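Local coordinates for protein KLTH0A00704p (PDB 4J2G) that acts in autophagy as Atg13, whose HORMA domain, the part present here, mediates recruitment of the autophagic PI 3-kinase, at residues Gln104-Asp110 with Asp266-Asn272; Asp19-Trp23 with Thr252-Ser256; Leu36-Lys41 with Leu171-Val175; Pro87-Ile91 with Trp132-Met136. The protein carries 1 engineered substitution. All blocks are in the same frame, centred on the assembly; numbering follows the deposited sequence.

Contact 1 of 4, residues Gln104-Asp110 with Asp266-Asn272; sequences QQVTLKD and DCDFHVN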
loop_
_atom_site.group_PDB
_atom_site.type_symbol
_atom_site.label_atom_id
_atom_site.label_comp_id
_atom_site.label_asym_id
_atom_site.label_seq_id
_atom_site.Cartn_x
_atom_site.Cartn_y
_atom_site.Cartn_z
ATOM N N GLN A 104 -14.926 16.994 15.390
ATOM C CA GLN A 104 -15.177 15.969 14.357
ATOM C C GLN A 104 -14.811 14.535 14.824
ATOM O O GLN A 104 -13.711 14.274 15.295
ATOM C CB GLN A 104 -14.479 16.367 13.055
ATOM C CG GLN A 104 -15.163 17.562 12.402
ATOM C CD GLN A 104 -14.536 18.009 11.081
ATOM O OE1 GLN A 104 -13.337 18.328 11.001
ATOM N NE2 GLN A 104 -15.372 18.115 10.054
ATOM N N GLN A 105 -15.776 13.633 14.725
ATOM C CA GLN A 105 -15.617 12.236 15.084
ATOM C C GLN A 105 -15.419 11.417 13.772
ATOM O O GLN A 105 -16.228 11.532 12.833
ATOM C CB GLN A 105 -16.918 11.789 15.807
ATOM C CG GLN A 105 -16.953 10.403 16.456
ATOM C CD GLN A 105 -15.741 10.062 17.331
ATOM O OE1 GLN A 105 -15.345 10.841 18.205
ATOM N NE2 GLN A 105 -15.176 8.886 17.131
ATOM N N VAL A 106 -14.374 10.592 13.727
ATOM C CA VAL A 106 -14.281 9.537 12.701
ATOM C C VAL A 106 -14.934 8.220 13.132
ATOM O O VAL A 106 -14.615 7.622 14.151
ATOM C CB VAL A 106 -12.820 9.273 12.294
ATOM C CG1 VAL A 106 -12.737 8.190 11.209
ATOM C CG2 VAL A 106 -12.208 10.564 11.803
ATOM N N THR A 107 -15.928 7.822 12.389
ATOM C CA THR A 107 -16.465 6.494 12.527
ATOM C C THR A 107 -16.154 5.597 11.241
ATOM O O THR A 107 -15.744 6.122 10.190
ATOM C CB THR A 107 -17.982 6.516 12.680
ATOM O OG1 THR A 107 -18.558 7.235 11.587
ATOM C CG2 THR A 107 -18.412 7.098 14.026
ATOM N N LEU A 108 -16.329 4.303 11.426
ATOM C CA LEU A 108 -16.151 3.254 10.443
ATOM C C LEU A 108 -17.370 2.370 10.542
ATOM O O LEU A 108 -17.741 1.953 11.657
ATOM C CB LEU A 108 -14.914 2.410 10.810
ATOM C CG LEU A 108 -14.656 1.168 9.881
ATOM C CD1 LEU A 108 -14.484 1.647 8.383
ATOM C CD2 LEU A 108 -13.388 0.380 10.367
ATOM N N LYS A 109 -17.993 2.089 9.404
ATOM C CA LYS A 109 -19.077 1.150 9.357
ATOM C C LYS A 109 -18.649 -0.217 8.918
ATOM O O LYS A 109 -17.834 -0.346 7.995
ATOM C CB LYS A 109 -20.170 1.642 8.444
ATOM C CG LYS A 109 -20.917 2.864 8.904
ATOM C CD LYS A 109 -22.192 3.062 8.099
ATOM C CE LYS A 109 -23.044 4.151 8.733
ATOM N NZ LYS A 109 -24.418 4.203 8.156
ATOM N N ASP A 110 -19.178 -1.244 9.569
ATOM C CA ASP A 110 -18.753 -2.569 9.293
ATOM C C ASP A 110 -19.542 -3.135 8.142
ATOM O O ASP A 110 -20.303 -2.442 7.508
ATOM C CB ASP A 110 -18.783 -3.495 10.518
ATOM C CG ASP A 110 -20.154 -3.622 11.193
ATOM O OD1 ASP A 110 -21.218 -3.422 10.545
ATOM O OD2 ASP A 110 -20.143 -3.894 12.465
ATOM N N ASP A 266 -12.194 -3.248 5.928
ATOM C CA ASP A 266 -13.244 -2.264 5.940
ATOM C C ASP A 266 -12.700 -0.819 5.797
ATOM O O ASP A 266 -11.846 -0.385 6.586
ATOM C CB ASP A 266 -13.922 -2.406 7.300
ATOM C CG ASP A 266 -14.426 -3.784 7.536
ATOM O OD1 ASP A 266 -15.630 -3.976 7.215
ATOM O OD2 ASP A 266 -13.650 -4.651 8.055
ATOM N N CYS A 267 -13.254 -0.049 4.863
ATOM C CA CYS A 267 -12.853 1.339 4.663
ATOM C C CYS A 267 -14.091 2.236 4.551
ATOM O O CYS A 267 -14.033 3.313 4.007
ATOM C CB CYS A 267 -12.086 1.464 3.344
ATOM S SG CYS A 267 -10.483 0.673 3.329
ATOM N N ASP A 268 -15.242 1.789 5.023
ATOM C CA ASP A 268 -16.397 2.662 4.862
ATOM C C ASP A 268 -16.372 3.676 6.036
ATOM O O ASP A 268 -17.118 3.512 6.939
ATOM C CB ASP A 268 -17.676 1.812 4.844
ATOM C CG ASP A 268 -18.946 2.644 4.565
ATOM O OD1 ASP A 268 -18.868 3.800 4.146
ATOM O OD2 ASP A 268 -20.042 2.121 4.764
ATOM N N PHE A 269 -15.401 4.596 6.029
ATOM C CA PHE A 269 -15.203 5.689 7.016
ATOM C C PHE A 269 -16.114 6.901 6.811
ATOM O O PHE A 269 -16.492 7.192 5.676
ATOM C CB PHE A 269 -13.756 6.188 6.962
ATOM C CG PHE A 269 -12.764 5.205 7.504
ATOM C CD1 PHE A 269 -12.551 5.075 8.885
ATOM C CD2 PHE A 269 -12.042 4.379 6.640
ATOM C CE1 PHE A 269 -11.624 4.142 9.399
ATOM C CE2 PHE A 269 -11.098 3.453 7.147
ATOM C CZ PHE A 269 -10.898 3.317 8.530
ATOM N N HIS A 270 -16.453 7.590 7.911
ATOM C CA HIS A 270 -17.387 8.706 7.904
ATOM C C HIS A 270 -16.834 9.761 8.852
ATOM O O HIS A 270 -16.085 9.489 9.801
ATOM C CB HIS A 270 -18.828 8.259 8.253
ATOM C CG HIS A 270 -19.436 7.375 7.205
ATOM N ND1 HIS A 270 -19.766 7.833 5.949
ATOM C CD2 HIS A 270 -19.657 6.040 7.179
ATOM C CE1 HIS A 270 -20.228 6.834 5.214
ATOM N NE2 HIS A 270 -20.184 5.735 5.942
ATOM N N VAL A 271 -17.119 10.994 8.535
ATOM C CA VAL A 271 -16.671 12.079 9.393
ATOM C C VAL A 271 -17.912 12.898 9.785
ATOM O O VAL A 271 -18.732 13.261 8.944
ATOM C CB VAL A 271 -15.597 12.927 8.721
ATOM C CG1 VAL A 271 -14.911 13.794 9.754
ATOM C CG2 VAL A 271 -14.542 12.030 8.065
ATOM N N ASN A 272 -18.087 13.118 11.081
ATOM C CA ASN A 272 -19.238 13.877 11.530
ATOM C C ASN A 272 -18.959 15.016 12.487
ATOM O O ASN A 272 -18.428 14.769 13.556
ATOM C CB ASN A 272 -20.295 12.928 12.050
ATOM C CG ASN A 272 -21.096 12.329 10.917
ATOM O OD1 ASN A 272 -21.891 13.023 10.287
ATOM N ND2 ASN A 272 -20.862 11.058 10.615
HETATM O O HOH W 1 -17.070 -2.146 5.887
#
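Leu108 sets one methyl squarely on the ring of Phe269: CD1 of Leu108 lies 3.7 Å from the centroid of the Phe269 ring and 3° off its normal, a CH-pi contact over the centre of one face. With CG of Leu108 anti to the backbone N (chi1 176°), the branch runs back across the partner strand, and the same CD1 also packs against that strand's backbone, 3.4 Å from Asp268 N. Val106 meets the ring obliquely, its CG1 3.9 Å from CD1 of Phe269. The other face of the pair is more polar. There OG1 of Thr107 rests 3.5 Å from CB of His270, while the extended chain of Lys109 passes at the imidazole edge, CG of Lys109 to CD2 of His270 being 3.8 Å.

An antiparallel pairing sets this register. Thr107 and His270 exchange both backbone bonds, the shorter being His270 N to Thr107 O at 2.8 Å; Gln105 and Asn272 do the same, and Lys109 N donates to Asp268 O. Beyond the last pair, a water donates both to Lys109 O and to Asp266 OD1 (2.7 Å from the water), bridging the diverging chains. Asp266 OD2 is held separately by the hydroxyl of Tyr229, and the carboxylate of Asp110 is turned back to Asn114, Asp112 and Trp116.

Strand 105-109 is the middle of a small three-stranded antiparallel sheet, with 268-271 along one side and 115-120 along the other. Val106 and Phe269 both touch Ile127, and Phe269 also Leu129, which seats this sheet against strand 126-136; Ile226 of a loop touches Leu108, Asp110 and Asp266.

Contact 2 of 4, residues Asp19-Trp23 with Thr252-Ser256; sequences DKQLW and TKFGS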
loop_
_atom_site.group_PDB
_atom_site.type_symbol
_atom_site.label_atom_id
_atom_site.label_comp_id
_atom_site.label_asym_id
_atom_site.label_seq_id
_atom_site.Cartn_x
_atom_site.Cartn_y
_atom_site.Cartn_z
ATOM N N ASP A 19 22.693 -8.821 -18.836
ATOM C CA ASP A 19 22.511 -8.598 -17.404
ATOM C C ASP A 19 22.203 -7.151 -17.050
ATOM O O ASP A 19 21.618 -6.873 -15.997
ATOM C CB ASP A 19 23.729 -9.107 -16.624
ATOM C CG ASP A 19 24.131 -10.520 -17.039
ATOM O OD1 ASP A 19 23.231 -11.332 -17.373
ATOM O OD2 ASP A 19 25.344 -10.820 -17.049
ATOM N N LYS A 20 22.576 -6.237 -17.937
ATOM C CA LYS A 20 22.260 -4.839 -17.730
ATOM C C LYS A 20 20.888 -4.473 -18.306
ATOM O O LYS A 20 20.238 -3.542 -17.826
ATOM C CB LYS A 20 23.352 -3.939 -18.297
ATOM C CG LYS A 20 24.576 -3.805 -17.413
ATOM C CD LYS A 20 25.593 -2.864 -18.060
ATOM C CE LYS A 20 26.710 -2.445 -17.105
ATOM N NZ LYS A 20 27.852 -1.803 -17.827
ATOM N N GLN A 21 20.436 -5.188 -19.333
ATOM C CA GLN A 21 19.109 -4.875 -19.852
ATOM C C GLN A 21 18.070 -5.314 -18.811
ATOM O O GLN A 21 17.171 -4.563 -18.464
ATOM C CB GLN A 21 18.857 -5.514 -21.223
ATOM C CG GLN A 21 19.526 -4.801 -22.402
ATOM C CD GLN A 21 20.697 -5.584 -22.976
ATOM O OE1 GLN A 21 20.589 -6.790 -23.188
ATOM N NE2 GLN A 21 21.821 -4.902 -23.234
ATOM N N LEU A 22 18.268 -6.532 -18.310
ATOM C CA LEU A 22 17.455 -7.180 -17.312
ATOM C C LEU A 22 17.300 -6.333 -16.054
ATOM O O LEU A 22 16.172 -5.975 -15.675
ATOM C CB LEU A 22 18.054 -8.539 -16.982
ATOM C CG LEU A 22 17.454 -9.799 -17.621
ATOM C CD1 LEU A 22 16.941 -9.588 -19.036
ATOM C CD2 LEU A 22 18.486 -10.902 -17.585
ATOM N N TRP A 23 18.415 -5.973 -15.425
ATOM C CA TRP A 23 18.337 -5.001 -14.346
ATOM C C TRP A 23 17.623 -3.705 -14.676
ATOM O O TRP A 23 16.909 -3.210 -13.828
ATOM C CB TRP A 23 19.662 -4.748 -13.672
ATOM C CG TRP A 23 19.853 -5.680 -12.567
ATOM C CD1 TRP A 23 18.927 -6.035 -11.618
ATOM C CD2 TRP A 23 21.045 -6.383 -12.253
ATOM N NE1 TRP A 23 19.480 -6.923 -10.729
ATOM C CE2 TRP A 23 20.782 -7.155 -11.096
ATOM C CE3 TRP A 23 22.326 -6.424 -12.823
ATOM C CZ2 TRP A 23 21.756 -7.968 -10.498
ATOM C CZ3 TRP A 23 23.299 -7.241 -12.232
ATOM C CH2 TRP A 23 23.006 -8.003 -11.079
ATOM N N THR A 252 13.101 -14.810 -12.290
ATOM C CA THR A 252 14.258 -14.251 -12.983
ATOM C C THR A 252 15.623 -14.756 -12.441
ATOM O O THR A 252 15.751 -15.174 -11.269
ATOM C CB THR A 252 14.224 -12.720 -12.930
ATOM O OG1 THR A 252 14.640 -12.213 -14.192
ATOM C CG2 THR A 252 15.135 -12.176 -11.831
ATOM N N LYS A 253 16.644 -14.697 -13.298
ATOM C CA LYS A 253 17.971 -15.188 -12.938
ATOM C C LYS A 253 18.549 -14.537 -11.683
ATOM O O LYS A 253 19.259 -15.177 -10.898
ATOM C CB LYS A 253 18.933 -15.056 -14.112
ATOM C CG LYS A 253 19.144 -13.652 -14.654
ATOM C CD LYS A 253 19.996 -13.712 -15.921
ATOM C CE LYS A 253 19.343 -14.587 -16.992
ATOM N NZ LYS A 253 20.344 -15.258 -17.873
ATOM N N PHE A 254 18.233 -13.269 -11.490
ATOM C CA PHE A 254 18.636 -12.558 -10.273
ATOM C C PHE A 254 17.749 -12.843 -9.069
ATOM O O PHE A 254 18.018 -12.348 -7.986
ATOM C CB PHE A 254 18.660 -11.065 -10.520
ATOM C CG PHE A 254 19.221 -10.696 -11.852
ATOM C CD1 PHE A 254 20.592 -10.824 -12.110
ATOM C CD2 PHE A 254 18.392 -10.235 -12.858
ATOM C CE1 PHE A 254 21.123 -10.475 -13.342
ATOM C CE2 PHE A 254 18.920 -9.885 -14.090
ATOM C CZ PHE A 254 20.285 -10.002 -14.331
ATOM N N GLY A 255 16.711 -13.651 -9.258
ATOM C CA GLY A 255 15.766 -13.938 -8.175
ATOM C C GLY A 255 14.308 -13.800 -8.596
ATOM O O GLY A 255 13.967 -13.775 -9.800
ATOM N N SER A 256 13.424 -13.732 -7.610
ATOM C CA SER A 256 12.013 -13.606 -7.937
ATOM C C SER A 256 11.481 -12.201 -7.690
ATOM O O SER A 256 11.787 -11.543 -6.658
ATOM C CB SER A 256 11.209 -14.633 -7.184
ATOM O OG SER A 256 11.494 -15.896 -7.715
#
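Lys253 and Phe254, the two central residues of a type I beta turn from Thr252 to Gly255, face Leu22 and Trp23 of helix 18-39, in a helix-to-hairpin contact at the periphery of the HORMA domain. Gly255 N donates to Thr252 O at 2.7 Å, closing the turn between strands 242-252 and 255-264. The backbones stay apart, the CA atoms of Trp23 and Phe254 being 8.6 Å from each other, so side chains make the junction.

Phe254 carries most of it. Its ring stacks face to face on the six-membered ring of Trp23, with centroids 4.2 Å apart and planes inclined by 20°; the overlap is offset, CE1 of Phe254 standing over the rim of the indole. On the opposite face of the phenyl ring lies CG of its neighbour Lys253, put there by a first torsion of 59° that places CG between the backbone N and the carbonyl carbon. The ring is thus sandwiched between indole and aliphatic chain. Leu22, buried and also touching Leu160 of helix 158-177, meets both turn residues: its CD2 packs on CD of Lys253 at 3.6 Å, and its CB comes in the plane of the ring, at the edge, 3.3 Å from CE2 of Phe254.

Contact 3 of 4, residues Leu36-Lys41 with Leu171-Val175; sequences LICHSK and LETLV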
loop_
_atom_site.group_PDB
_atom_site.type_symbol
_atom_site.label_atom_id
_atom_site.label_comp_id
_atom_site.label_asym_id
_atom_site.label_seq_id
_atom_site.Cartn_x
_atom_site.Cartn_y
_atom_site.Cartn_z
ATOM N N LEU A 36 2.140 4.055 -10.479
ATOM C CA LEU A 36 0.767 3.604 -10.540
ATOM C C LEU A 36 0.046 3.664 -9.163
ATOM O O LEU A 36 -1.009 4.300 -9.002
ATOM C CB LEU A 36 0.785 2.162 -10.983
ATOM C CG LEU A 36 -0.163 1.478 -11.959
ATOM C CD1 LEU A 36 -0.553 0.100 -11.405
ATOM C CD2 LEU A 36 -1.380 2.299 -12.389
ATOM N N ILE A 37 0.629 2.989 -8.174
ATOM C CA ILE A 37 0.042 2.854 -6.867
ATOM C C ILE A 37 -0.172 4.236 -6.222
ATOM O O ILE A 37 -1.281 4.541 -5.818
ATOM C CB ILE A 37 0.916 1.932 -6.007
ATOM C CG1 ILE A 37 0.804 0.478 -6.483
ATOM C CG2 ILE A 37 0.528 1.972 -4.548
ATOM C CD1 ILE A 37 1.802 -0.391 -5.755
ATOM N N CYS A 38 0.853 5.087 -6.195
ATOM C CA CYS A 38 0.710 6.482 -5.712
ATOM C C CYS A 38 -0.266 7.398 -6.496
ATOM O O CYS A 38 -1.015 8.155 -5.893
ATOM C CB CYS A 38 2.101 7.158 -5.567
ATOM S SG CYS A 38 3.155 6.298 -4.341
ATOM N N HIS A 39 -0.287 7.324 -7.826
ATOM C CA HIS A 39 -1.142 8.235 -8.591
ATOM C C HIS A 39 -2.639 7.861 -8.474
ATOM O O HIS A 39 -3.515 8.662 -8.761
ATOM C CB HIS A 39 -0.717 8.265 -10.061
ATOM C CG HIS A 39 0.583 8.964 -10.305
ATOM N ND1 HIS A 39 1.201 9.760 -9.356
ATOM C CD2 HIS A 39 1.367 9.020 -11.411
ATOM C CE1 HIS A 39 2.320 10.253 -9.863
ATOM N NE2 HIS A 39 2.442 9.826 -11.110
ATOM N N SER A 40 -2.922 6.638 -8.046
ATOM C CA SER A 40 -4.285 6.186 -7.876
ATOM C C SER A 40 -5.005 6.764 -6.651
ATOM O O SER A 40 -6.186 6.542 -6.502
ATOM C CB SER A 40 -4.293 4.683 -7.731
ATOM O OG SER A 40 -3.964 4.279 -6.370
ATOM N N LYS A 41 -4.323 7.459 -5.765
ATOM C CA LYS A 41 -5.002 7.915 -4.502
ATOM C C LYS A 41 -4.918 9.394 -4.305
ATOM O O LYS A 41 -4.150 10.043 -4.979
ATOM C CB LYS A 41 -4.464 7.191 -3.250
ATOM C CG LYS A 41 -4.479 5.663 -3.343
ATOM C CD LYS A 41 -5.904 5.074 -3.232
ATOM C CE LYS A 41 -6.057 3.653 -3.830
ATOM N NZ LYS A 41 -4.717 3.043 -4.135
ATOM N N LEU A 171 -1.724 -5.508 -11.955
ATOM C CA LEU A 171 -1.549 -4.626 -10.844
ATOM C C LEU A 171 -2.464 -3.410 -11.034
ATOM O O LEU A 171 -3.025 -2.951 -10.056
ATOM C CB LEU A 171 -0.074 -4.269 -10.708
ATOM C CG LEU A 171 0.343 -3.196 -9.709
ATOM C CD1 LEU A 171 0.163 -3.757 -8.278
ATOM C CD2 LEU A 171 1.819 -2.935 -10.020
ATOM N N GLU A 172 -2.687 -2.961 -12.271
ATOM C CA GLU A 172 -3.579 -1.848 -12.482
ATOM C C GLU A 172 -4.984 -2.249 -12.083
ATOM O O GLU A 172 -5.732 -1.480 -11.444
ATOM C CB GLU A 172 -3.647 -1.446 -13.927
ATOM C CG GLU A 172 -2.534 -0.547 -14.347
ATOM C CD GLU A 172 -2.531 -0.340 -15.846
ATOM O OE1 GLU A 172 -2.707 0.828 -16.266
ATOM O OE2 GLU A 172 -2.369 -1.341 -16.597
ATOM N N THR A 173 -5.325 -3.479 -12.398
ATOM C CA THR A 173 -6.641 -3.926 -12.035
ATOM C C THR A 173 -6.742 -4.174 -10.547
ATOM O O THR A 173 -7.775 -3.894 -9.953
ATOM C CB THR A 173 -6.980 -5.196 -12.768
ATOM O OG1 THR A 173 -6.734 -4.952 -14.166
ATOM C CG2 THR A 173 -8.415 -5.511 -12.567
ATOM N N LEU A 174 -5.696 -4.718 -9.941
ATOM C CA LEU A 174 -5.830 -5.041 -8.559
ATOM C C LEU A 174 -5.978 -3.745 -7.764
ATOM O O LEU A 174 -6.783 -3.691 -6.870
ATOM C CB LEU A 174 -4.660 -5.854 -8.072
ATOM C CG LEU A 174 -4.413 -6.166 -6.621
ATOM C CD1 LEU A 174 -3.078 -6.820 -6.548
ATOM C CD2 LEU A 174 -4.206 -4.874 -5.862
ATOM N N VAL A 175 -5.239 -2.717 -8.126
ATOM C CA VAL A 175 -5.287 -1.465 -7.386
ATOM C C VAL A 175 -6.709 -0.920 -7.433
ATOM O O VAL A 175 -7.222 -0.491 -6.393
ATOM C CB VAL A 175 -4.388 -0.393 -7.991
ATOM C CG1 VAL A 175 -4.584 0.908 -7.222
ATOM C CG2 VAL A 175 -2.933 -0.827 -7.899
#
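Leu36 and Val175 bury the most surface where the C-terminal end of helix 18-39 packs on helix 158-177, a helix-helix contact within the HORMA domain made by side chains. Leu36 reaches over the partner helix and sets both methyls, CD1 and CD2, against one side of Glu172 CG, each 3.6 Å away, the two side chains crossing at about a right angle. Glu172 therefore contributes its aliphatic part here. CD1 of Leu36 also meets CG of Leu171 at 3.8 Å, so this one methyl settles between two consecutive residues of the helix.

One turn further on, Val175 divides its branches. CG2 faces CG1 of Ile37 at 4.2 Å, a looser apolar contact, whereas CG1, anti to the backbone N (chi1 176°), faces Ser40 and Lys41, with Ser40 OG 3.5 Å from Val175 CG1. Trp132 of strand 126-136 touches Ile37, Leu171 and Val175 and so packs against both helices.

The polar atoms near Val175 CG1 are engaged with one another. Ser40 OG gives its proton to Ile37 O at 2.8 Å, and receives a bond from the curled-back ammonium of Lys41, whose NZ sits 2.7 Å from that OG.

Contact 4 of 4, residues Pro87-Ile91 with Trp132-Met136; sequences PPLVI and WLIQM. Engineered in segment 132-136: Met136 (natural residue Leu).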
loop_
_atom_site.group_PDB
_atom_site.type_symbol
_atom_site.label_atom_id
_atom_site.label_comp_id
_atom_site.label_asym_id
_atom_site.label_seq_id
_atom_site.Cartn_x
_atom_site.Cartn_y
_atom_site.Cartn_z
ATOM N N PRO A 87 16.752 -1.923 -3.085
ATOM C CA PRO A 87 16.110 -2.074 -1.760
ATOM C C PRO A 87 14.635 -2.504 -1.915
ATOM O O PRO A 87 14.026 -2.157 -2.908
ATOM C CB PRO A 87 16.145 -0.648 -1.168
ATOM C CG PRO A 87 17.004 0.160 -2.083
ATOM C CD PRO A 87 17.095 -0.531 -3.410
ATOM N N PRO A 88 14.072 -3.262 -0.951
ATOM C CA PRO A 88 12.615 -3.502 -0.990
ATOM C C PRO A 88 11.825 -2.170 -0.868
ATOM O O PRO A 88 12.179 -1.278 -0.045
ATOM C CB PRO A 88 12.378 -4.419 0.237
ATOM C CG PRO A 88 13.503 -4.044 1.172
ATOM C CD PRO A 88 14.693 -3.857 0.252
ATOM N N LEU A 89 10.799 -2.062 -1.707
ATOM C CA LEU A 89 9.960 -0.873 -1.887
ATOM C C LEU A 89 8.627 -1.043 -1.166
ATOM O O LEU A 89 7.838 -1.916 -1.499
ATOM C CB LEU A 89 9.767 -0.567 -3.374
ATOM C CG LEU A 89 8.917 0.552 -4.091
ATOM C CD1 LEU A 89 8.037 1.424 -3.262
ATOM C CD2 LEU A 89 9.801 1.452 -4.945
ATOM N N VAL A 90 8.433 -0.199 -0.144
ATOM C CA VAL A 90 7.271 -0.180 0.703
ATOM C C VAL A 90 6.401 1.026 0.419
ATOM O O VAL A 90 6.891 2.130 0.269
ATOM C CB VAL A 90 7.688 -0.314 2.170
ATOM C CG1 VAL A 90 6.507 -0.085 3.181
ATOM C CG2 VAL A 90 8.224 -1.719 2.304
ATOM N N ILE A 91 5.096 0.787 0.249
ATOM C CA ILE A 91 4.137 1.886 0.042
ATOM C C ILE A 91 3.026 1.846 1.099
ATOM O O ILE A 91 2.398 0.833 1.265
ATOM C CB ILE A 91 3.535 1.869 -1.346
ATOM C CG1 ILE A 91 4.663 2.081 -2.382
ATOM C CG2 ILE A 91 2.530 3.020 -1.543
ATOM C CD1 ILE A 91 4.193 1.920 -3.808
ATOM N N TRP A 132 1.951 -1.909 0.804
ATOM C CA TRP A 132 2.438 -2.693 -0.366
ATOM C C TRP A 132 3.907 -2.929 -0.146
ATOM O O TRP A 132 4.603 -2.114 0.472
ATOM C CB TRP A 132 2.302 -1.857 -1.647
ATOM C CG TRP A 132 0.918 -1.533 -2.048
ATOM C CD1 TRP A 132 0.111 -0.500 -1.537
ATOM C CD2 TRP A 132 0.149 -2.182 -3.047
ATOM N NE1 TRP A 132 -1.105 -0.537 -2.144
ATOM C CE2 TRP A 132 -1.104 -1.513 -3.109
ATOM C CE3 TRP A 132 0.389 -3.282 -3.910
ATOM C CZ2 TRP A 132 -2.122 -1.882 -4.000
ATOM C CZ3 TRP A 132 -0.601 -3.648 -4.775
ATOM C CH2 TRP A 132 -1.875 -2.956 -4.813
ATOM N N LEU A 133 4.392 -4.026 -0.673
ATOM C CA LEU A 133 5.807 -4.357 -0.598
ATOM C C LEU A 133 6.144 -4.930 -1.988
ATOM O O LEU A 133 5.486 -5.855 -2.428
ATOM C CB LEU A 133 5.976 -5.515 0.354
ATOM C CG LEU A 133 7.394 -6.108 0.381
ATOM C CD1 LEU A 133 8.479 -5.095 0.808
ATOM C CD2 LEU A 133 7.506 -7.393 1.194
ATOM N N ILE A 134 7.151 -4.371 -2.635
ATOM C CA ILE A 134 7.663 -4.826 -3.951
ATOM C C ILE A 134 9.141 -5.051 -3.671
ATOM O O ILE A 134 9.809 -4.234 -2.953
ATOM C CB ILE A 134 7.507 -3.712 -4.988
ATOM C CG1 ILE A 134 6.025 -3.266 -5.030
ATOM C CG2 ILE A 134 8.014 -4.165 -6.370
ATOM C CD1 ILE A 134 5.842 -1.886 -5.624
ATOM N N GLN A 135 9.612 -6.196 -4.125
ATOM C CA GLN A 135 10.882 -6.785 -3.708
ATOM C C GLN A 135 11.434 -7.700 -4.799
ATOM O O GLN A 135 10.647 -8.321 -5.547
ATOM C CB GLN A 135 10.498 -7.833 -2.698
ATOM C CG GLN A 135 11.084 -7.662 -1.361
ATOM C CD GLN A 135 10.544 -8.742 -0.467
ATOM O OE1 GLN A 135 9.656 -9.535 -0.865
ATOM N NE2 GLN A 135 11.053 -8.774 0.756
HETATM N N MSE A 136 12.752 -7.836 -4.820
HETATM C CA MSE A 136 13.452 -8.838 -5.611
HETATM C C MSE A 136 13.983 -9.871 -4.611
HETATM O O MSE A 136 14.657 -9.493 -3.669
HETATM C CB MSE A 136 14.550 -7.996 -6.243
HETATM C CG MSE A 136 15.305 -8.633 -7.393
HETATM SE SE MSE A 136 14.089 -9.091 -8.877
HETATM C CE MSE A 136 14.951 -10.845 -8.997
#
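Leu89 and Ile134 exchange both of their backbone bonds, and Ile91 and Trp132 do likewise, giving two hydrogen-bonded antiparallel pairs on either side of the non-hydrogen-bonded pair Val90-Leu133. Leu89 N reaches Ile134 O at 2.7 Å, nearly along the C=O axis; in return Ile134 N meets Leu89 O in the carbonyl plane. The bond from Ile91 N to Trp132 O is longer, 3.0 Å, and its donor is tilted 34° from the carbonyl plane. Three of the four carbonyls also accept CA-H...O contacts, as from Val90 CA to Trp132 O at 3.3 Å. Pro88, which has no N-H to give, offers its CA to Ile134 O and its CB to CG of Gln135 at 3.8 Å.

On the face opposite Leu89, Ile91, Trp132 and Ile134, CG2 of Val90 meets CD1 of Leu133 at 3.7 Å. The two backbones bond outward, Val90 to Leu207 and Leu133 to Ser260. The carboxylate of Glu130 takes Trp132 NE1, while Ile91 O lies in plane at the indole edge.

Strands 89-96 and 126-136 are thus interior to the five-stranded sheet, between 201-208 and 255-264. Leu89, Ile91, Trp132 and Ile134 face helix 18-39, meeting Phe30 and Ile37, and Trp132 also reaches helix 158-177.

How the contacts relate
Contacts 2, 3 and 4 share one layered body, helices over a five-stranded sheet, whereas contact 1 belongs to a separate small sheet at the far end, its centre 44 Å from that of contact 2. Helix 18-39 runs through contacts 2 and 3, whose centres are 24 Å apart. Contact 4 joins directly to contact 3: the indole of Trp132 reaches Leu174 as well, Leu171 CD1 standing 3.6 Å from Trp132 CZ3, and Ile91 touches Ile37. At its other end, the engineered selenomethionine Met136 packs beside the Thr252-Gly255 turn of contact 2. Contact 1 approaches contact 3 no closer than about 9 Å between nearest atoms.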